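Uncharacterized protein (Legionella pneumophila subsp. pneumophila, PDB 4WRP) is a probable Legionella effector of unknown function, seen here as its C-terminal, all-helical DUF5617 domain, in a protein that also matches a RavJ-type peptidase family. Local coordinates at residues Leu12-Phe17 and Arg96-Ala101; Leu45-Lys50 and Thr54-Phe59. One frame throughout, in Å; residues are numbered along the deposited sequence.

Both interactions lie in one all-helical DUF5617 domain, their centres about 14 Å apart. Interaction 1 joins helix 6-21 to the end of helix 90-98 through segments 79 residues apart at their closest ends, and sits about 5 Å from the centre of the chain. Interaction 2, about 12 Å from that centre, folds the loop after helix 34-49 back over the end of the same helix; it falls wholly between the two segments of interaction 1. The contacts touch through Trp13, whose NE1 lies 3.2 Å from Tyr48 CZ and equally far from Trp56 CH2. This aromatic cluster joins helix 6-21, helix 34-49 and the following loop, and Leu97 brings helix 90-98 onto Trp13.

Interaction 1. Residues Leu12-Phe17 and Arg96-Ala101; sequences LWRNAF and RLDNLA
Across this contact helix 6-21 meets the last turn of helix 90-98 most closely at Arg14 and Asp98, whose CA atoms are 7.1 Å apart. The side chains form two layers, one apolar and one ionic. In the apolar layer Leu97 spreads its two methyls between two aromatic rings one helical turn apart: CD2 reaches CH2 of Trp13 at 3.9 Å, while CD1 meets CZ of Phe17 at 3.8 Å. Trp13 and Phe17 both carry CG anti to the backbone N, which sends their rings out from the same side of helix 6-21, and CB of Phe17 rests over the rim of the indole face. Leu45 of helix 34-49 packs on all three side chains, and Ile78 of helix 68-83 also reaches Leu97.

The ionic layer is a salt bridge from Arg14 NH1 to Asp98 OD1, 2.7 Å long in the arginine conformer described; a second conformer is present. Its N-H...O angle of 135° is bent, although the guanidinium and carboxylate planes differ by merely 15° and OD1 is approached on its syn side. The arginine chain bends at chi3 (-33°), which turns the guanidinium; CD of Arg14 itself lies 3.0 Å from OD1 of Asp98. Glu11 holds NH2 of Arg14, giving the guanidinium a second anionic partner, and the Asp98 backbone carbonyl accepts a bond from His10.

Charge is thus kept to the partly exposed side, above a buried hydrocarbon layer; in this conformer the two carboxylates would be expected to stabilise the protonated arginine, whereas apolar packing of Leu97 on Trp13 and Phe17 fills the buried part.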
loop_
_atom_site.group_PDB
_atom_site.type_symbol
_atom_site.label_atom_id
_atom_site.label_comp_id
_atom_site.label_asym_id
_atom_site.label_seq_id
_atom_site.Cartn_x
_atom_site.Cartn_y
_atom_site.Cartn_z
ATOM N N LEU A 12 -6.666 1.901 6.859
ATOM C CA LEU A 12 -6.724 3.371 6.928
ATOM C C LEU A 12 -6.181 3.953 5.647
ATOM O O LEU A 12 -6.764 4.890 5.070
ATOM C CB LEU A 12 -5.884 3.941 8.087
ATOM C CG LEU A 12 -6.265 3.690 9.526
ATOM C CD1 LEU A 12 -5.366 4.600 10.357
ATOM C CD2 LEU A 12 -7.770 3.938 9.800
ATOM N N TRP A 13 -5.058 3.402 5.177
ATOM C CA TRP A 13 -4.450 3.886 3.957
ATOM C C TRP A 13 -5.391 3.736 2.754
ATOM O O TRP A 13 -5.467 4.624 1.876
ATOM C CB TRP A 13 -3.134 3.184 3.689
ATOM C CG TRP A 13 -2.443 3.674 2.491
ATOM C CD1 TRP A 13 -1.442 4.614 2.434
ATOM C CD2 TRP A 13 -2.643 3.222 1.135
ATOM N NE1 TRP A 13 -1.044 4.786 1.138
ATOM C CE2 TRP A 13 -1.762 3.951 0.323
ATOM C CE3 TRP A 13 -3.489 2.275 0.540
ATOM C CZ2 TRP A 13 -1.710 3.782 -1.046
ATOM C CZ3 TRP A 13 -3.433 2.114 -0.830
ATOM C CH2 TRP A 13 -2.554 2.851 -1.602
ATOM N N ARG A 14 -6.101 2.612 2.701
ATOM C CA ARG A 14 -7.015 2.349 1.606
ATOM C C ARG A 14 -8.136 3.401 1.544
ATOM O O ARG A 14 -8.508 3.854 0.465
ATOM C CB ARG A 14 -7.626 0.955 1.753
ATOM C CG ARG A 14 -6.822 -0.182 1.133
ATOM C CD ARG A 14 -7.746 -1.338 0.744
ATOM N NE ARG A 14 -8.840 -1.409 1.677
ATOM C CZ ARG A 14 -10.092 -1.768 1.390
ATOM N NH1 ARG A 14 -10.449 -2.164 0.174
ATOM N NH2 ARG A 14 -10.985 -1.742 2.360
ATOM N N ASN A 15 -8.684 3.751 2.702
ATOM C CA ASN A 15 -9.744 4.731 2.797
ATOM C C ASN A 15 -9.272 6.096 2.350
ATOM O O ASN A 15 -9.982 6.776 1.602
ATOM C CB ASN A 15 -10.320 4.752 4.206
ATOM C CG ASN A 15 -10.802 3.377 4.648
ATOM O OD1 ASN A 15 -10.656 2.985 5.823
ATOM N ND2 ASN A 15 -11.339 2.606 3.697
ATOM N N ALA A 16 -8.031 6.443 2.702
ATOM C CA ALA A 16 -7.410 7.689 2.247
ATOM C C ALA A 16 -7.250 7.662 0.723
ATOM O O ALA A 16 -7.546 8.614 0.014
ATOM C CB ALA A 16 -6.041 7.913 2.933
ATOM N N PHE A 17 -6.735 6.559 0.235
ATOM C CA PHE A 17 -6.366 6.464 -1.126
ATOM C C PHE A 17 -7.594 6.588 -1.978
ATOM O O PHE A 17 -7.543 7.292 -3.013
ATOM C CB PHE A 17 -5.663 5.131 -1.420
ATOM C CG PHE A 17 -5.397 4.900 -2.850
ATOM C CD1 PHE A 17 -4.380 5.613 -3.509
ATOM C CD2 PHE A 17 -6.116 3.940 -3.550
ATOM C CE1 PHE A 17 -4.127 5.401 -4.844
ATOM C CE2 PHE A 17 -5.856 3.739 -4.878
ATOM C CZ PHE A 17 -4.879 4.471 -5.530
ATOM N N ARG A 96 -3.849 -4.884 -6.816
ATOM C CA ARG A 96 -2.538 -5.024 -6.182
ATOM C C ARG A 96 -2.501 -4.202 -4.904
ATOM O O ARG A 96 -2.075 -4.695 -3.861
ATOM C CB ARG A 96 -1.414 -4.605 -7.148
ATOM C CG ARG A 96 -0.014 -4.586 -6.529
ATOM C CD ARG A 96 0.655 -5.983 -6.442
ATOM N NE ARG A 96 2.081 -5.860 -6.100
ATOM C CZ ARG A 96 2.641 -5.898 -4.882
ATOM N NH1 ARG A 96 1.970 -6.160 -3.757
ATOM N NH2 ARG A 96 3.949 -5.683 -4.787
ATOM N N LEU A 97 -2.967 -2.943 -4.968
ATOM C CA LEU A 97 -2.944 -2.066 -3.805
ATOM C C LEU A 97 -3.846 -2.592 -2.720
ATOM O O LEU A 97 -3.494 -2.605 -1.519
ATOM C CB LEU A 97 -3.306 -0.635 -4.169
ATOM C CG LEU A 97 -2.301 0.051 -5.069
ATOM C CD1 LEU A 97 -2.936 1.250 -5.744
ATOM C CD2 LEU A 97 -1.067 0.490 -4.278
ATOM N N ASP A 98 -4.959 -3.126 -3.138
ATOM C CA ASP A 98 -5.966 -3.601 -2.191
ATOM C C ASP A 98 -5.385 -4.679 -1.322
ATOM O O ASP A 98 -5.509 -4.643 -0.117
ATOM C CB ASP A 98 -7.131 -4.184 -2.970
ATOM C CG ASP A 98 -8.442 -3.931 -2.329
ATOM O OD1 ASP A 98 -8.461 -3.501 -1.148
ATOM O OD2 ASP A 98 -9.471 -4.194 -3.025
ATOM N N ASN A 99 -4.641 -5.586 -1.959
ATOM C CA ASN A 99 -4.178 -6.815 -1.337
ATOM C C ASN A 99 -2.719 -6.804 -0.853
ATOM O O ASN A 99 -2.152 -7.878 -0.581
ATOM C CB ASN A 99 -4.366 -7.909 -2.385
ATOM C CG ASN A 99 -5.838 -8.181 -2.639
ATOM O OD1 ASN A 99 -6.545 -8.547 -1.726
ATOM N ND2 ASN A 99 -6.288 -8.008 -3.848
ATOM N N LEU A 100 -2.108 -5.631 -0.742
ATOM C CA LEU A 100 -0.675 -5.582 -0.485
ATOM C C LEU A 100 -0.346 -6.027 0.935
ATOM O O LEU A 100 0.792 -6.394 1.206
ATOM C CB LEU A 100 -0.055 -4.211 -0.807
ATOM C CG LEU A 100 -0.398 -3.037 0.085
ATOM C CD1 LEU A 100 0.394 -3.091 1.380
ATOM C CD2 LEU A 100 -0.149 -1.739 -0.654
ATOM N N ALA A 101 -1.320 -6.036 1.828
ATOM C CA ALA A 101 -1.013 -6.367 3.212
ATOM C C ALA A 101 -1.170 -7.847 3.522
ATOM O O ALA A 101 -0.782 -8.291 4.571
ATOM C CB ALA A 101 -1.838 -5.535 4.174
#

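Interaction 2. Residues Leu45-Lys50 and Thr54-Phe59; sequences LDDYTK and TWWAKF
Asp47, near the end of helix 34-49, grips the backbone of the returning loop with both carboxylate oxygens. OD1 accepts Thr54 N at 3.0 Å, on its syn side but out of the carboxylate plane, with an N-H...O angle of 161°. OD2 takes Trp55 N at 2.6 Å, similarly straight, but from above that plane. Two consecutive amides are thereby tied to one side chain, which CG anti to the backbone N (chi1 179°) directs at the loop.

The tightly packed part lies deeper, between Tyr48 and Trp56. The indole presents a face to the tyrosine, with CD1 of Tyr48 standing over its centre and CB lying 3.5 Å from NE1 of Trp56. Ring planes inclined at 43° make this an oblique pair. At its edge, in plane, the same indole meets OD2 of Asp47, 3.2 Å from Trp56 CD1. The polar ends are provided for by neighbours: NE1 of Trp56 bonds to the Val44 carbonyl, and the Tyr48 hydroxyl is paired with Tyr9 and His71. Trp13 stacks on Trp56 and meets Tyr48 edge-to-face, extending the cluster to helix 6-21.

The solvent side is looser. Thr54 is exposed, and a water there donates to OD1 of Asp47 at 2.6 Å, while its link to Thr54 OG1 is long and weak. Trp55, partly exposed, touches Asp47 mainly through its backbone; its ring stacks on His26.

One acidic side chain thus closes the short connection after helix 34-49, and two amide donors plus a water would probably stabilise its negative charge. Asp47 fixes the amides of Thr54 and Trp55 directly before Trp56, which lies buried against Tyr48, consistent with a part in setting the course of the loop.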
loop_
_atom_site.group_PDB
_atom_site.type_symbol
_atom_site.label_atom_id
_atom_site.label_comp_id
_atom_site.label_asym_id
_atom_site.label_seq_id
_atom_site.Cartn_x
_atom_site.Cartn_y
_atom_site.Cartn_z
ATOM N N LEU A 45 0.627 7.657 -5.718
ATOM C CA LEU A 45 1.490 6.728 -4.964
ATOM C C LEU A 45 2.893 7.280 -4.826
ATOM O O LEU A 45 3.507 7.170 -3.773
ATOM C CB LEU A 45 1.534 5.353 -5.649
ATOM C CG LEU A 45 0.237 4.602 -5.817
ATOM C CD1 LEU A 45 0.604 3.295 -6.557
ATOM C CD2 LEU A 45 -0.433 4.315 -4.500
ATOM N N ASP A 46 3.419 7.873 -5.882
ATOM C CA ASP A 46 4.778 8.425 -5.773
ATOM C C ASP A 46 4.818 9.532 -4.722
ATOM O O ASP A 46 5.696 9.569 -3.906
ATOM C CB ASP A 46 5.242 8.920 -7.133
ATOM C CG ASP A 46 6.761 9.201 -7.172
ATOM O OD1 ASP A 46 7.585 8.497 -6.536
ATOM O OD2 ASP A 46 7.126 10.142 -7.870
ATOM N N ASP A 47 3.814 10.406 -4.727
ATOM C CA ASP A 47 3.720 11.469 -3.738
ATOM C C ASP A 47 3.698 10.869 -2.332
ATOM O O ASP A 47 4.397 11.348 -1.431
ATOM C CB ASP A 47 2.507 12.375 -4.020
ATOM C CG ASP A 47 2.358 13.477 -3.000
ATOM O OD1 ASP A 47 3.367 14.201 -2.812
ATOM O OD2 ASP A 47 1.250 13.596 -2.383
ATOM N N TYR A 48 2.983 9.767 -2.159
ATOM C CA TYR A 48 2.950 9.056 -0.871
ATOM C C TYR A 48 4.327 8.614 -0.397
ATOM O O TYR A 48 4.625 8.722 0.769
ATOM C CB TYR A 48 2.024 7.849 -0.940
ATOM C CG TYR A 48 1.974 6.959 0.264
ATOM C CD1 TYR A 48 1.416 7.390 1.464
ATOM C CD2 TYR A 48 2.484 5.673 0.203
ATOM C CE1 TYR A 48 1.332 6.569 2.564
ATOM C CE2 TYR A 48 2.448 4.842 1.308
ATOM C CZ TYR A 48 1.847 5.285 2.479
ATOM O OH TYR A 48 1.809 4.444 3.562
ATOM N N THR A 49 5.155 8.126 -1.308
ATOM C CA THR A 49 6.477 7.617 -0.927
ATOM C C THR A 49 7.473 8.757 -0.704
ATOM O O THR A 49 8.575 8.499 -0.307
ATOM C CB THR A 49 7.032 6.695 -1.999
ATOM O OG1 THR A 49 7.244 7.469 -3.182
ATOM C CG2 THR A 49 6.053 5.525 -2.305
ATOM N N LYS A 50 7.086 10.004 -0.982
ATOM C CA LYS A 50 7.958 11.137 -0.840
ATOM C C LYS A 50 7.446 12.037 0.270
ATOM O O LYS A 50 7.720 13.194 0.267
ATOM C CB LYS A 50 8.013 11.931 -2.148
ATOM C CG LYS A 50 8.698 11.215 -3.295
ATOM C CD LYS A 50 8.534 11.987 -4.591
ATOM C CE LYS A 50 9.616 11.655 -5.616
ATOM N NZ LYS A 50 9.660 10.254 -6.151
ATOM N N THR A 54 1.958 16.640 -1.708
ATOM C CA THR A 54 1.032 17.166 -2.713
ATOM C C THR A 54 -0.397 16.690 -2.535
ATOM O O THR A 54 -1.298 17.493 -2.602
ATOM C CB THR A 54 1.470 16.866 -4.151
ATOM O OG1 THR A 54 2.816 17.305 -4.329
ATOM C CG2 THR A 54 0.603 17.626 -5.143
ATOM N N TRP A 55 -0.622 15.398 -2.337
ATOM C CA TRP A 55 -1.983 14.841 -2.385
ATOM C C TRP A 55 -2.478 14.317 -1.059
ATOM O O TRP A 55 -3.661 14.096 -0.897
ATOM C CB TRP A 55 -2.021 13.693 -3.401
ATOM C CG TRP A 55 -1.993 14.136 -4.812
ATOM C CD1 TRP A 55 -0.911 14.161 -5.674
ATOM C CD2 TRP A 55 -3.111 14.628 -5.550
ATOM N NE1 TRP A 55 -1.315 14.641 -6.909
ATOM C CE2 TRP A 55 -2.653 14.945 -6.850
ATOM C CE3 TRP A 55 -4.455 14.854 -5.227
ATOM C CZ2 TRP A 55 -3.495 15.475 -7.821
ATOM C CZ3 TRP A 55 -5.303 15.361 -6.212
ATOM C CH2 TRP A 55 -4.821 15.669 -7.483
ATOM N N TRP A 56 -1.564 14.096 -0.113
ATOM C CA TRP A 56 -1.878 13.413 1.146
ATOM C C TRP A 56 -1.866 14.313 2.390
ATOM O O TRP A 56 -1.847 13.789 3.510
ATOM C CB TRP A 56 -0.860 12.292 1.375
ATOM C CG TRP A 56 -0.917 11.214 0.374
ATOM C CD1 TRP A 56 -0.390 11.242 -0.861
ATOM C CD2 TRP A 56 -1.593 9.957 0.494
ATOM N NE1 TRP A 56 -0.637 10.092 -1.507
ATOM C CE2 TRP A 56 -1.386 9.276 -0.707
ATOM C CE3 TRP A 56 -2.340 9.344 1.505
ATOM C CZ2 TRP A 56 -1.890 7.985 -0.945
ATOM C CZ3 TRP A 56 -2.829 8.053 1.283
ATOM C CH2 TRP A 56 -2.607 7.398 0.064
ATOM N N ALA A 57 -1.888 15.643 2.226
ATOM C CA ALA A 57 -1.779 16.554 3.392
ATOM C C ALA A 57 -2.919 16.347 4.390
ATOM O O ALA A 57 -2.695 16.318 5.599
ATOM C CB ALA A 57 -1.722 17.999 2.944
ATOM N N LYS A 58 -4.137 16.149 3.895
ATOM C CA LYS A 58 -5.285 15.896 4.763
ATOM C C LYS A 58 -5.056 14.698 5.705
ATOM O O LYS A 58 -5.637 14.625 6.782
ATOM C CB LYS A 58 -6.549 15.660 3.901
ATOM C CG LYS A 58 -7.751 15.147 4.687
ATOM C CD LYS A 58 -9.045 15.187 3.886
ATOM C CE LYS A 58 -10.187 14.573 4.701
ATOM N NZ LYS A 58 -11.513 15.048 4.206
ATOM N N PHE A 59 -4.218 13.749 5.284
ATOM C CA PHE A 59 -3.987 12.520 6.011
ATOM C C PHE A 59 -2.589 12.463 6.604
ATOM O O PHE A 59 -2.062 11.375 6.818
ATOM C CB PHE A 59 -4.163 11.347 5.040
ATOM C CG PHE A 59 -5.490 11.322 4.399
ATOM C CD1 PHE A 59 -6.587 10.894 5.107
ATOM C CD2 PHE A 59 -5.652 11.738 3.114
ATOM C CE1 PHE A 59 -7.842 10.877 4.527
ATOM C CE2 PHE A 59 -6.891 11.724 2.531
ATOM C CZ PHE A 59 -7.988 11.312 3.248
HETATM O O HOH W 1 5.154 14.739 -4.573
#